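Sodium/sialic acid symporter SiaT (Proteus mirabilis, PDB 5NV9) uses the sodium gradient to drive uptake of the sialic acid N-acetylneuraminic acid across the bacterial inner membrane, carrying two sodium ions with each sugar. Local coordinates at residues V54-L59 and A340-S345; G47-V52 and V178-V183; E113-V118 and K429-G434; A433-V438 and I475-F480. All coordinates share one frame; numbering follows the deposited sequence.

Interaction 1 of 4, residues V54-L59 and A340-S345. With NA (sodium ion), chain B; NA (sodium ion), chain C; SLB (N-acetyl-beta-neuraminic acid), chain D.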
loop_
_atom_site.group_PDB
_atom_site.type_symbol
_atom_site.label_atom_id
_atom_site.label_comp_id
_atom_site.label_asym_id
_atom_site.label_seq_id
_atom_site.Cartn_x
_atom_site.Cartn_y
_atom_site.Cartn_z
ATOM N N VAL A 54 4.181 7.231 5.099
ATOM C CA VAL A 54 2.895 7.022 4.371
ATOM C C VAL A 54 3.253 6.614 2.942
ATOM O O VAL A 54 2.726 5.677 2.438
ATOM C CB VAL A 54 2.021 8.320 4.277
ATOM C CG1 VAL A 54 0.931 8.155 3.233
ATOM C CG2 VAL A 54 1.402 8.704 5.593
ATOM N N PHE A 55 4.179 7.346 2.302
ATOM C CA PHE A 55 4.638 7.039 0.920
ATOM C C PHE A 55 5.215 5.622 0.846
ATOM O O PHE A 55 4.877 4.861 -0.062
ATOM C CB PHE A 55 5.633 8.111 0.421
ATOM C CG PHE A 55 6.163 7.887 -0.986
ATOM C CD1 PHE A 55 5.343 8.083 -2.076
ATOM C CD2 PHE A 55 7.507 7.527 -1.214
ATOM C CE1 PHE A 55 5.812 7.892 -3.357
ATOM C CE2 PHE A 55 7.976 7.335 -2.498
ATOM C CZ PHE A 55 7.132 7.530 -3.569
ATOM N N ALA A 56 6.055 5.249 1.822
ATOM C CA ALA A 56 6.742 3.935 1.808
ATOM C C ALA A 56 5.783 2.781 2.150
ATOM O O ALA A 56 5.936 1.696 1.631
ATOM C CB ALA A 56 7.939 3.913 2.740
ATOM N N THR A 57 4.801 3.043 2.981
ATOM C CA THR A 57 3.682 2.109 3.293
ATOM C C THR A 57 2.908 1.819 1.993
ATOM O O THR A 57 2.688 0.687 1.689
ATOM C CB THR A 57 2.757 2.688 4.416
ATOM O OG1 THR A 57 3.464 2.765 5.664
ATOM C CG2 THR A 57 1.413 1.861 4.655
ATOM N N THR A 58 2.533 2.837 1.204
ATOM C CA THR A 58 1.663 2.596 0.023
ATOM C C THR A 58 2.418 2.014 -1.164
ATOM O O THR A 58 1.881 1.191 -1.902
ATOM C CB THR A 58 0.921 3.873 -0.437
ATOM O OG1 THR A 58 1.887 4.892 -0.718
ATOM C CG2 THR A 58 -0.031 4.384 0.624
ATOM N N LEU A 59 3.680 2.409 -1.324
ATOM C CA LEU A 59 4.493 2.011 -2.479
ATOM C C LEU A 59 5.326 0.802 -2.141
ATOM O O LEU A 59 6.289 0.911 -1.405
ATOM C CB LEU A 59 5.452 3.121 -2.906
ATOM C CG LEU A 59 5.996 3.014 -4.332
ATOM C CD1 LEU A 59 6.520 4.363 -4.831
ATOM C CD2 LEU A 59 7.071 1.965 -4.436
ATOM N N ALA A 340 9.342 -3.481 -0.544
ATOM C CA ALA A 340 8.557 -4.589 -0.008
ATOM C C ALA A 340 8.355 -4.481 1.523
ATOM O O ALA A 340 7.209 -4.482 2.021
ATOM C CB ALA A 340 9.251 -5.848 -0.364
ATOM N N GLN A 341 9.464 -4.359 2.263
ATOM C CA GLN A 341 9.472 -4.339 3.710
ATOM C C GLN A 341 8.804 -3.145 4.381
ATOM O O GLN A 341 8.205 -3.295 5.407
ATOM C CB GLN A 341 10.902 -4.496 4.207
ATOM C CG GLN A 341 11.440 -5.891 3.900
ATOM C CD GLN A 341 12.887 -6.098 4.301
ATOM O OE1 GLN A 341 13.734 -5.218 4.121
ATOM N NE2 GLN A 341 13.191 -7.309 4.836
ATOM N N SER A 342 8.916 -1.950 3.824
ATOM C CA SER A 342 8.239 -0.861 4.363
ATOM C C SER A 342 6.693 -1.061 4.274
ATOM O O SER A 342 5.969 -0.512 5.043
ATOM C CB SER A 342 8.636 0.425 3.617
ATOM O OG SER A 342 8.517 0.251 2.213
ATOM N N SER A 343 6.222 -1.806 3.300
ATOM C CA SER A 343 4.763 -2.074 3.151
ATOM C C SER A 343 4.327 -3.226 4.053
ATOM O O SER A 343 3.287 -3.140 4.738
ATOM C CB SER A 343 4.458 -2.368 1.661
ATOM O OG SER A 343 4.620 -1.156 0.896
ATOM N N ILE A 344 5.170 -4.274 4.094
ATOM C CA ILE A 344 4.932 -5.408 4.977
ATOM C C ILE A 344 4.903 -4.998 6.495
ATOM O O ILE A 344 3.982 -5.408 7.274
ATOM C CB ILE A 344 5.935 -6.520 4.778
ATOM C CG1 ILE A 344 5.758 -7.146 3.396
ATOM C CG2 ILE A 344 5.801 -7.598 5.849
ATOM C CD1 ILE A 344 6.903 -8.062 3.052
ATOM N N SER A 345 5.841 -4.162 6.895
ATOM C CA SER A 345 5.936 -3.821 8.292
ATOM C C SER A 345 4.693 -3.015 8.711
ATOM O O SER A 345 4.119 -3.247 9.791
ATOM C CB SER A 345 7.186 -3.039 8.528
ATOM O OG SER A 345 7.069 -1.760 7.902
HETATM NA NA NA B . 6.720 -0.062 0.677
HETATM NA NA NA C . 6.174 0.459 7.176
HETATM C C1 SLB D . 1.727 -0.394 -4.282
HETATM C C2 SLB D . 0.601 0.580 -4.496
HETATM C C3 SLB D . -0.290 0.066 -5.603
HETATM C C4 SLB D . -1.350 1.101 -6.040
HETATM C C5 SLB D . -0.560 2.328 -6.496
HETATM C C6 SLB D . 0.338 2.831 -5.346
HETATM C C7 SLB D . 1.202 4.052 -5.692
HETATM C C8 SLB D . 2.064 4.471 -4.531
HETATM C C9 SLB D . 2.796 5.782 -4.819
HETATM C C10 SLB D . -1.437 3.917 -8.167
HETATM C C11 SLB D . -2.182 5.221 -8.294
HETATM N N5 SLB D . -1.461 3.406 -6.928
HETATM O O1A SLB D . 2.826 -0.192 -4.904
HETATM O O1B SLB D . 1.513 -1.412 -3.520
HETATM O O2 SLB D . -0.171 0.768 -3.277
HETATM O O4 SLB D . -2.163 0.594 -7.154
HETATM O O6 SLB D . 1.232 1.800 -4.935
HETATM O O7 SLB D . 2.092 3.756 -6.773
HETATM O O8 SLB D . 1.269 4.612 -3.360
HETATM O O9 SLB D . 1.884 6.899 -4.963
HETATM O O10 SLB D . -0.813 3.403 -9.111
#
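Ser342 and Ser343 turn their hydroxyls to the backbone carbonyls at the broken end of helix 47-58, and a sodium ion sits where they meet. This is the Na2 site shared by the SSF family. Ala56 O binds the ion at 2.1 Å and Leu59 O at 2.3 Å, while Ser342 OG and Ser343 OG close in from the other helix; Ala339 O is the fifth ligand. The two serines reach the same ion through different torsions. Ser342 OG stands between its backbone N and carbonyl carbon (chi1 50°), whereas Ser343 OG lies opposite its carbonyl carbon (chi1 -69°). Ser343 OG also donates to Thr57 O over 2.8 Å, arriving from above the carbonyl plane. Ser342 OG is hydrogen-bonded to Ala338 O. Ser342 uses its carbonyl oxygen for the second sodium ion, at Na3, where Ser345 OG joins it. Across helix 47-58 from Na2, Thr58 OG1 pairs with the glycerol hydroxyl O8 of the sialic acid at 2.7 Å. The short helical segments cross at -96° with axes 7.5 Å apart; helix 118-151 packs on Ser343, helix 155-203 on Ser342, and helix 267-301 on Phe55.

Interaction 2 of 4, residues G47-V52 and V178-V183. With NA (sodium ion), chain C.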
loop_
_atom_site.group_PDB
_atom_site.type_symbol
_atom_site.label_atom_id
_atom_site.label_comp_id
_atom_site.label_asym_id
_atom_site.label_seq_id
_atom_site.Cartn_x
_atom_site.Cartn_y
_atom_site.Cartn_z
ATOM N N GLY A 47 6.052 15.274 11.634
ATOM C CA GLY A 47 5.281 15.237 10.424
ATOM C C GLY A 47 6.037 14.740 9.230
ATOM O O GLY A 47 5.560 13.870 8.519
ATOM N N TRP A 48 7.212 15.302 8.978
ATOM C CA TRP A 48 7.976 14.882 7.816
ATOM C C TRP A 48 8.217 13.388 7.843
ATOM O O TRP A 48 8.107 12.753 6.824
ATOM C CB TRP A 48 9.279 15.646 7.684
ATOM C CG TRP A 48 10.396 15.275 8.673
ATOM C CD1 TRP A 48 10.687 15.892 9.852
ATOM C CD2 TRP A 48 11.374 14.251 8.488
ATOM N NE1 TRP A 48 11.778 15.268 10.460
ATOM C CE2 TRP A 48 12.227 14.268 9.628
ATOM C CE3 TRP A 48 11.618 13.315 7.461
ATOM C CZ2 TRP A 48 13.299 13.366 9.790
ATOM C CZ3 TRP A 48 12.699 12.416 7.630
ATOM C CH2 TRP A 48 13.510 12.446 8.794
ATOM N N ALA A 49 8.582 12.816 9.000
ATOM C CA ALA A 49 8.847 11.365 9.091
ATOM C C ALA A 49 7.585 10.477 8.835
ATOM O O ALA A 49 7.609 9.392 8.107
ATOM C CB ALA A 49 9.436 11.050 10.460
ATOM N N ALA A 50 6.490 10.898 9.443
ATOM C CA ALA A 50 5.185 10.222 9.196
ATOM C C ALA A 50 4.790 10.311 7.713
ATOM O O ALA A 50 4.262 9.367 7.158
ATOM C CB ALA A 50 4.107 10.778 10.087
ATOM N N GLY A 51 5.096 11.416 7.057
ATOM C CA GLY A 51 4.770 11.569 5.623
ATOM C C GLY A 51 5.581 10.714 4.681
ATOM O O GLY A 51 5.058 10.185 3.718
ATOM N N VAL A 52 6.882 10.569 4.959
ATOM C CA VAL A 52 7.701 9.589 4.241
ATOM C C VAL A 52 7.233 8.127 4.503
ATOM O O VAL A 52 7.327 7.202 3.650
ATOM C CB VAL A 52 9.231 9.721 4.586
ATOM C CG1 VAL A 52 10.011 8.710 3.730
ATOM C CG2 VAL A 52 9.727 11.160 4.250
ATOM N N VAL A 178 8.711 1.052 12.957
ATOM C CA VAL A 178 8.165 0.823 11.657
ATOM C C VAL A 178 8.266 2.120 10.833
ATOM O O VAL A 178 8.588 2.108 9.641
ATOM C CB VAL A 178 6.686 0.398 11.759
ATOM C CG1 VAL A 178 6.083 0.430 10.407
ATOM C CG2 VAL A 178 6.579 -1.020 12.286
ATOM N N ILE A 179 8.000 3.245 11.484
ATOM C CA ILE A 179 8.040 4.520 10.786
ATOM C C ILE A 179 9.500 4.908 10.447
ATOM O O ILE A 179 9.832 5.283 9.318
ATOM C CB ILE A 179 7.368 5.568 11.626
ATOM C CG1 ILE A 179 5.848 5.398 11.505
ATOM C CG2 ILE A 179 7.820 6.979 11.218
ATOM C CD1 ILE A 179 5.078 6.252 12.509
ATOM N N TRP A 180 10.389 4.768 11.398
ATOM C CA TRP A 180 11.792 5.161 11.113
ATOM C C TRP A 180 12.537 4.238 10.128
ATOM O O TRP A 180 13.246 4.766 9.263
ATOM C CB TRP A 180 12.529 5.384 12.389
ATOM C CG TRP A 180 12.098 6.628 13.116
ATOM C CD1 TRP A 180 11.481 6.663 14.321
ATOM C CD2 TRP A 180 12.248 8.004 12.710
ATOM N NE1 TRP A 180 11.224 7.943 14.689
ATOM C CE2 TRP A 180 11.683 8.793 13.730
ATOM C CE3 TRP A 180 12.817 8.640 11.613
ATOM C CZ2 TRP A 180 11.654 10.170 13.679
ATOM C CZ3 TRP A 180 12.798 9.999 11.570
ATOM C CH2 TRP A 180 12.252 10.752 12.592
ATOM N N THR A 181 12.312 2.922 10.173
ATOM C CA THR A 181 12.648 2.066 9.039
ATOM C C THR A 181 12.023 2.454 7.673
ATOM O O THR A 181 12.709 2.376 6.633
ATOM C CB THR A 181 12.378 0.555 9.297
ATOM O OG1 THR A 181 11.013 0.354 9.618
ATOM C CG2 THR A 181 13.266 0.019 10.434
ATOM N N ASP A 182 10.725 2.809 7.683
ATOM C CA ASP A 182 10.033 3.321 6.510
ATOM C C ASP A 182 10.700 4.559 5.919
ATOM O O ASP A 182 10.705 4.700 4.708
ATOM C CB ASP A 182 8.552 3.716 6.737
ATOM C CG ASP A 182 7.610 2.551 6.842
ATOM O OD1 ASP A 182 8.002 1.408 6.559
ATOM O OD2 ASP A 182 6.416 2.779 7.258
ATOM N N VAL A 183 11.241 5.437 6.756
ATOM C CA VAL A 183 11.869 6.681 6.300
ATOM C C VAL A 183 13.111 6.330 5.523
ATOM O O VAL A 183 13.374 6.885 4.437
ATOM C CB VAL A 183 12.217 7.641 7.467
ATOM C CG1 VAL A 183 13.075 8.833 7.032
ATOM C CG2 VAL A 183 10.964 8.138 8.168
HETATM NA NA NA C . 6.174 0.459 7.176
#
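Beside the Na3 sodium site of this LeuT-fold transporter, the first turns of helix 47-58 pack across helix 155-203, which carries the metal ligand Asp182. Apolar side chains make the contact, with no hydrogen bond between the two segments. Ala49 points its methyl at Trp180 and sits over one face of the indole: its CB is 3.9 Å from the centroid of the Trp180 six-membered ring, a CH-pi contact. The edge of that same ring is turned toward the face of Trp48 in an offset edge-to-face pair, with the six-membered rings 5.6 Å apart between centroids and their planes at 70°. Trp48 CG takes the position between backbone N and carbonyl carbon (chi1 74°), which swings the indole over to Trp180 and to Val183, whose CG1 lies 3.7 Å from Trp48 CZ3. The other Val183 methyl, CG2, rests 3.6 Å from Ala49 O, and Val52 CG1 packs against Val183 CA. Asp182 grips the sodium with both carboxylate oxygens, OD1 at 2.1 Å and OD2 at 2.3 Å. Ser53, the next residue of helix 47-58, hydrogen-bonds to OD2 and so helps position the carboxylate. The short segments cross at 74°. Helix 267-301 lies against Trp48 and Val52, helix 328-361 brings Ser342, Ser345 and Ser346 to the ion, and the ring of Phe28 meets that of Trp180 with the planes nearly parallel.

Interaction 3 of 4, residues E113-V118 and K429-G434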
loop_
_atom_site.group_PDB
_atom_site.type_symbol
_atom_site.label_atom_id
_atom_site.label_comp_id
_atom_site.label_asym_id
_atom_site.label_seq_id
_atom_site.Cartn_x
_atom_site.Cartn_y
_atom_site.Cartn_z
ATOM N N GLU A 113 -18.061 2.916 14.655
ATOM C CA GLU A 113 -18.898 2.659 15.799
ATOM C C GLU A 113 -19.388 3.979 16.362
ATOM O O GLU A 113 -20.581 4.105 16.651
ATOM C CB GLU A 113 -18.236 1.818 16.884
ATOM C CG GLU A 113 -19.092 1.707 18.131
ATOM C CD GLU A 113 -18.845 0.466 18.960
ATOM O OE1 GLU A 113 -17.781 -0.183 18.863
ATOM O OE2 GLU A 113 -19.776 0.105 19.704
ATOM N N ALA A 114 -18.526 4.967 16.505
ATOM C CA ALA A 114 -18.972 6.288 16.964
ATOM C C ALA A 114 -20.048 6.935 16.089
ATOM O O ALA A 114 -20.930 7.586 16.600
ATOM C CB ALA A 114 -17.789 7.236 17.085
ATOM N N ARG A 115 -19.963 6.770 14.761
ATOM C CA ARG A 115 -20.877 7.395 13.806
ATOM C C ARG A 115 -22.138 6.561 13.619
ATOM O O ARG A 115 -23.233 7.126 13.448
ATOM C CB ARG A 115 -20.151 7.536 12.441
ATOM C CG ARG A 115 -20.987 8.058 11.300
ATOM C CD ARG A 115 -21.525 9.460 11.640
ATOM N NE ARG A 115 -22.329 9.959 10.559
ATOM C CZ ARG A 115 -23.610 9.677 10.390
ATOM N NH1 ARG A 115 -24.237 8.930 11.273
ATOM N NH2 ARG A 115 -24.262 10.150 9.338
ATOM N N PHE A 116 -21.954 5.227 13.597
ATOM C CA PHE A 116 -22.966 4.255 13.284
ATOM C C PHE A 116 -23.134 3.263 14.432
ATOM O O PHE A 116 -23.658 3.619 15.535
ATOM C CB PHE A 116 -22.618 3.540 11.949
ATOM C CG PHE A 116 -22.668 4.451 10.744
ATOM C CD1 PHE A 116 -23.760 5.269 10.521
ATOM C CD2 PHE A 116 -21.619 4.464 9.806
ATOM C CE1 PHE A 116 -23.807 6.115 9.406
ATOM C CE2 PHE A 116 -21.679 5.265 8.696
ATOM C CZ PHE A 116 -22.765 6.111 8.496
ATOM N N ASP A 117 -22.685 2.040 14.259
ATOM C CA ASP A 117 -22.609 1.155 15.443
ATOM C C ASP A 117 -21.500 0.104 15.240
ATOM O O ASP A 117 -20.728 0.217 14.285
ATOM C CB ASP A 117 -23.974 0.539 15.742
ATOM C CG ASP A 117 -24.423 -0.421 14.686
ATOM O OD1 ASP A 117 -23.651 -0.707 13.764
ATOM O OD2 ASP A 117 -25.572 -0.900 14.775
ATOM N N VAL A 118 -21.434 -0.888 16.132
ATOM C CA VAL A 118 -20.413 -1.880 16.100
ATOM C C VAL A 118 -20.441 -2.781 14.863
ATOM O O VAL A 118 -19.415 -3.350 14.506
ATOM C CB VAL A 118 -20.442 -2.716 17.419
ATOM C CG1 VAL A 118 -21.589 -3.714 17.448
ATOM C CG2 VAL A 118 -19.117 -3.388 17.662
ATOM N N LYS A 429 -25.309 13.388 6.685
ATOM C CA LYS A 429 -25.691 13.556 8.099
ATOM C C LYS A 429 -26.849 12.631 8.528
ATOM O O LYS A 429 -26.909 12.162 9.665
ATOM C CB LYS A 429 -26.068 15.023 8.374
ATOM C CG LYS A 429 -26.512 15.279 9.819
ATOM C CD LYS A 429 -26.640 16.774 10.161
ATOM C CE LYS A 429 -27.330 16.995 11.522
ATOM N NZ LYS A 429 -26.409 16.738 12.655
ATOM N N ARG A 430 -27.772 12.334 7.638
ATOM C CA ARG A 430 -28.939 11.558 8.049
ATOM C C ARG A 430 -28.712 10.054 8.058
ATOM O O ARG A 430 -29.512 9.313 8.603
ATOM C CB ARG A 430 -30.149 11.870 7.190
ATOM C CG ARG A 430 -30.859 13.100 7.696
ATOM C CD ARG A 430 -30.340 14.328 6.973
ATOM N NE ARG A 430 -30.384 14.065 5.537
ATOM C CZ ARG A 430 -29.323 13.905 4.727
ATOM N NH1 ARG A 430 -28.099 14.042 5.197
ATOM N NH2 ARG A 430 -29.509 13.614 3.413
ATOM N N ALA A 431 -27.600 9.612 7.489
ATOM C CA ALA A 431 -27.336 8.217 7.472
ATOM C C ALA A 431 -27.232 7.763 8.892
ATOM O O ALA A 431 -26.778 8.532 9.751
ATOM C CB ALA A 431 -26.039 7.920 6.717
ATOM N N ASN A 432 -27.599 6.493 9.148
ATOM C CA ASN A 432 -27.645 5.990 10.497
ATOM C C ASN A 432 -27.214 4.537 10.490
ATOM O O ASN A 432 -26.909 3.981 9.429
ATOM C CB ASN A 432 -29.100 6.204 11.083
ATOM C CG ASN A 432 -30.197 5.711 10.134
ATOM O OD1 ASN A 432 -30.118 4.589 9.646
ATOM N ND2 ASN A 432 -31.245 6.548 9.894
ATOM N N ALA A 433 -27.154 3.922 11.665
ATOM C CA ALA A 433 -26.667 2.562 11.793
ATOM C C ALA A 433 -27.339 1.558 10.910
ATOM O O ALA A 433 -26.736 0.673 10.274
ATOM C CB ALA A 433 -26.789 2.143 13.222
ATOM N N GLY A 434 -28.655 1.648 10.858
ATOM C CA GLY A 434 -29.371 0.724 10.048
ATOM C C GLY A 434 -29.181 0.958 8.573
ATOM O O GLY A 434 -29.027 0.025 7.848
HETATM O O HOH W 1 -23.928 0.419 11.371
#
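Arg115 holds the carbonyl of Ala431 end-on, both terminal nitrogens closing on one oxygen. Arg115 NH1 and Arg115 NH2 each lie 3.0 Å from Ala431 O, with N-H...O angles of 145° and 143°. The oxygen lies near the guanidinium plane, but both nitrogens approach from the same face of the carbonyl, well above its plane. Alongside, the Phe116 ring turns its edge to the backbone of Ala431, and Phe116 CE1 meets Ala431 CB at 3.9 Å. Phe116 CD1 presses closer still to the chain, 3.5 Å from Asn432 C. Beyond the ring, Asp117 OD2 touches the methyl Ala433 CB at 3.6 Å, and a water bridges the two segments, donating to Asp117 OD1 at 2.7 Å and to Ala433 O at 3.0 Å.

Several features keep these groups in place. Arg115 CG, anti to the backbone N (chi1 175°), lies over the centre of one face of Phe116, and the bend at chi2 then turns the rest of the chain. Phe116 CE1 lies over one face of the guanidinium, toward its rim, and the two side chains run together. Arg115 NE is hydrogen-bonded to Gly425 O at the end of helix 415-427, leaving the guanidinium tied on two sides. Leu424 of that helix touches both Phe116 and Ala431. Asp117 forms a salt bridge with Arg119, and Asn432 bonds through ND2 to Ala477 O. Asp117 and Asn432 are also N-caps, each capping a backbone N of the helix that follows. The contact thus joins two cytoplasmic helix-to-helix connections, with a capped transmembrane helix starting from each: 118-151 and 433-452.

Interaction 4 of 4, residues A433-V438 and I475-F480. With LMT (dodecyl-beta-D-maltoside), chain E.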
loop_
_atom_site.group_PDB
_atom_site.type_symbol
_atom_site.label_atom_id
_atom_site.label_comp_id
_atom_site.label_asym_id
_atom_site.label_seq_id
_atom_site.Cartn_x
_atom_site.Cartn_y
_atom_site.Cartn_z
ATOM N N ALA A 433 -27.154 3.922 11.665
ATOM C CA ALA A 433 -26.667 2.562 11.793
ATOM C C ALA A 433 -27.339 1.558 10.910
ATOM O O ALA A 433 -26.736 0.673 10.274
ATOM C CB ALA A 433 -26.789 2.143 13.222
ATOM N N GLY A 434 -28.655 1.648 10.858
ATOM C CA GLY A 434 -29.371 0.724 10.048
ATOM C C GLY A 434 -29.181 0.958 8.573
ATOM O O GLY A 434 -29.027 0.025 7.848
ATOM N N SER A 435 -29.203 2.204 8.126
ATOM C CA SER A 435 -29.048 2.475 6.736
ATOM C C SER A 435 -27.619 2.144 6.231
ATOM O O SER A 435 -27.425 1.751 5.079
ATOM C CB SER A 435 -29.482 3.915 6.445
ATOM O OG SER A 435 -28.428 4.854 6.522
ATOM N N ALA A 436 -26.634 2.302 7.099
ATOM C CA ALA A 436 -25.289 1.839 6.804
ATOM C C ALA A 436 -25.289 0.286 6.580
ATOM O O ALA A 436 -24.700 -0.187 5.586
ATOM C CB ALA A 436 -24.290 2.269 7.892
ATOM N N VAL A 437 -25.983 -0.485 7.441
ATOM C CA VAL A 437 -26.076 -1.933 7.274
ATOM C C VAL A 437 -26.761 -2.323 5.954
ATOM O O VAL A 437 -26.254 -3.172 5.264
ATOM C CB VAL A 437 -26.716 -2.634 8.486
ATOM C CG1 VAL A 437 -27.024 -4.089 8.176
ATOM C CG2 VAL A 437 -25.751 -2.572 9.657
ATOM N N VAL A 438 -27.911 -1.716 5.618
ATOM C CA VAL A 438 -28.537 -1.935 4.290
ATOM C C VAL A 438 -27.536 -1.645 3.160
ATOM O O VAL A 438 -27.394 -2.430 2.226
ATOM C CB VAL A 438 -29.802 -1.072 4.117
ATOM C CG1 VAL A 438 -30.313 -1.214 2.691
ATOM C CG2 VAL A 438 -30.824 -1.490 5.146
ATOM N N ILE A 475 -30.728 6.740 0.727
ATOM C CA ILE A 475 -32.157 6.624 0.484
ATOM C C ILE A 475 -32.943 5.867 1.564
ATOM O O ILE A 475 -34.100 6.169 1.756
ATOM C CB ILE A 475 -32.478 6.086 -0.959
ATOM C CG1 ILE A 475 -31.928 4.699 -1.178
ATOM C CG2 ILE A 475 -31.951 7.031 -2.017
ATOM C CD1 ILE A 475 -31.845 4.282 -2.651
ATOM N N THR A 476 -32.360 4.883 2.245
ATOM C CA THR A 476 -33.016 4.166 3.351
ATOM C C THR A 476 -32.911 4.733 4.758
ATOM O O THR A 476 -33.549 4.186 5.660
ATOM C CB THR A 476 -32.529 2.711 3.449
ATOM O OG1 THR A 476 -31.145 2.658 3.790
ATOM C CG2 THR A 476 -32.744 2.019 2.131
ATOM N N ALA A 477 -32.082 5.754 4.952
ATOM C CA ALA A 477 -31.959 6.501 6.235
ATOM C C ALA A 477 -33.302 6.838 6.930
ATOM O O ALA A 477 -33.400 6.665 8.127
ATOM C CB ALA A 477 -31.139 7.779 6.029
ATOM N N PRO A 478 -34.327 7.310 6.187
ATOM C CA PRO A 478 -35.593 7.651 6.884
ATOM C C PRO A 478 -36.389 6.463 7.409
ATOM O O PRO A 478 -37.349 6.635 8.184
ATOM C CB PRO A 478 -36.401 8.387 5.806
ATOM C CG PRO A 478 -35.419 8.853 4.802
ATOM C CD PRO A 478 -34.295 7.872 4.814
ATOM N N LEU A 479 -36.004 5.255 7.019
ATOM C CA LEU A 479 -36.651 4.053 7.549
ATOM C C LEU A 479 -36.208 3.561 8.916
ATOM O O LEU A 479 -36.814 2.620 9.443
ATOM C CB LEU A 479 -36.419 2.898 6.597
ATOM C CG LEU A 479 -36.810 3.163 5.144
ATOM C CD1 LEU A 479 -36.291 2.017 4.254
ATOM C CD2 LEU A 479 -38.305 3.323 5.092
ATOM N N PHE A 480 -35.127 4.128 9.440
ATOM C CA PHE A 480 -34.546 3.726 10.711
ATOM C C PHE A 480 -34.540 4.951 11.653
ATOM O O PHE A 480 -34.742 6.094 11.211
ATOM C CB PHE A 480 -33.094 3.191 10.542
ATOM C CG PHE A 480 -32.971 2.048 9.580
ATOM C CD1 PHE A 480 -33.279 0.750 9.980
ATOM C CD2 PHE A 480 -32.546 2.252 8.275
ATOM C CE1 PHE A 480 -33.227 -0.286 9.081
ATOM C CE2 PHE A 480 -32.475 1.203 7.382
ATOM C CZ PHE A 480 -32.847 -0.059 7.775
HETATM C C1B LMT E . -38.311 0.650 15.916
HETATM C C2B LMT E . -38.377 0.165 17.361
HETATM C C3B LMT E . -39.763 -0.387 17.634
HETATM C C4B LMT E . -40.758 0.740 17.440
HETATM C C5B LMT E . -40.541 1.441 16.077
HETATM C C6B LMT E . -41.371 2.711 15.979
HETATM O O1B LMT E . -38.794 -0.398 15.103
HETATM O O2B LMT E . -37.371 -0.842 17.588
HETATM O O3B LMT E . -39.891 -0.903 18.959
HETATM O "O4'" LMT E . -42.081 0.170 17.590
HETATM O O5B LMT E . -39.177 1.763 15.775
HETATM O O6B LMT E . -42.703 2.222 16.090
HETATM C "C1'" LMT E . -36.678 -1.196 11.539
HETATM C "C2'" LMT E . -37.298 0.201 11.714
HETATM C "C3'" LMT E . -37.579 0.566 13.150
HETATM C "C4'" LMT E . -38.329 -0.588 13.792
HETATM C "C5'" LMT E . -37.344 -1.730 13.761
HETATM C "C6'" LMT E . -37.723 -3.086 14.221
HETATM O "O1'" LMT E . -36.948 -1.883 10.335
HETATM O "O2'" LMT E . -36.424 1.266 11.352
HETATM O "O3'" LMT E . -38.224 1.829 13.096
HETATM O "O5'" LMT E . -37.267 -2.130 12.419
HETATM O "O6'" LMT E . -37.223 -3.939 13.143
HETATM C C1 LMT E . -36.523 -1.193 9.195
HETATM C C2 LMT E . -37.597 -1.253 8.145
HETATM C C3 LMT E . -36.937 -0.769 6.866
HETATM C C4 LMT E . -35.979 -1.784 6.288
HETATM C C5 LMT E . -35.602 -1.346 4.895
HETATM C C6 LMT E . -35.005 -2.466 4.073
HETATM C C7 LMT E . -35.290 -2.128 2.610
HETATM C C8 LMT E . -34.952 -3.283 1.669
HETATM C C9 LMT E . -33.460 -3.325 1.353
HETATM C C10 LMT E . -32.915 -4.754 1.353
HETATM C C11 LMT E . -31.929 -4.952 0.209
HETATM C C12 LMT E . -30.693 -5.673 0.683
#
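At the cytoplasmic membrane surface, the first turns of helix 433-452 pack against the short 3-10 turn that follows helix 459-475, with a detergent molecule lying alongside. Phe480 carries the contact by laying its ring flat on the backbone of Gly434. Gly434 CA is 3.8 Å from the centroid of the Phe480 ring and only 8° off the ring normal, a CH-pi contact over the face; Gly434, having no side chain, lets the ring lie against the backbone. The next peptide nitrogen is near as well, with Ser435 N at 3.3 Å from Phe480 CD2. Phe480 CG is opposite its carbonyl carbon (chi1 -56°), and the far end of the ring reaches one turn along the helix, where Phe480 CZ meets Val438 CG2 at 3.6 Å. Val438 and Thr476 approach tip to tip. Ser435 CB packs 3.4 Å from Thr476 OG1 and 3.5 Å from Ala477 N. Both hydroxyls find carbonyls of helix 459-475: Ser435 OG reaches across to Gly473 O, and Thr476 OG1 turns back to Ala472 O. The dodecyl maltoside chain runs past Leu479 and Val438, and its C1 lies 3.4 Å from Phe480 CE1, so the molecule covers part of this surface. Away from this contact, Ala436 packs on helix 415-427, and Ala433 and Val437 touch Arg119 of helix 118-151.

Overall arrangement
The four contacts form two pairs. Interactions 1 and 2 have centres 10 Å apart and share helix 47-58: its first turns pack on helix 155-203 and its broken end on helix 328-361. They meet at the Na3 ion, where Asp182 from interaction 2 joins Ser342 and Ser345 from interaction 1; Ser342 also binds the Na2 ion, so it links both sodium sites, and the sialic acid lies against interaction 1. Interactions 3 and 4, centres 9 Å apart, share Ala433 and Gly434, and Asn432 ND2 probably bonds to Ala477 O at 2.8 Å between them. This peripheral pair lies far from the sodium and sialic acid sites: interactions 1 and 3 are about 32 Å apart between centres.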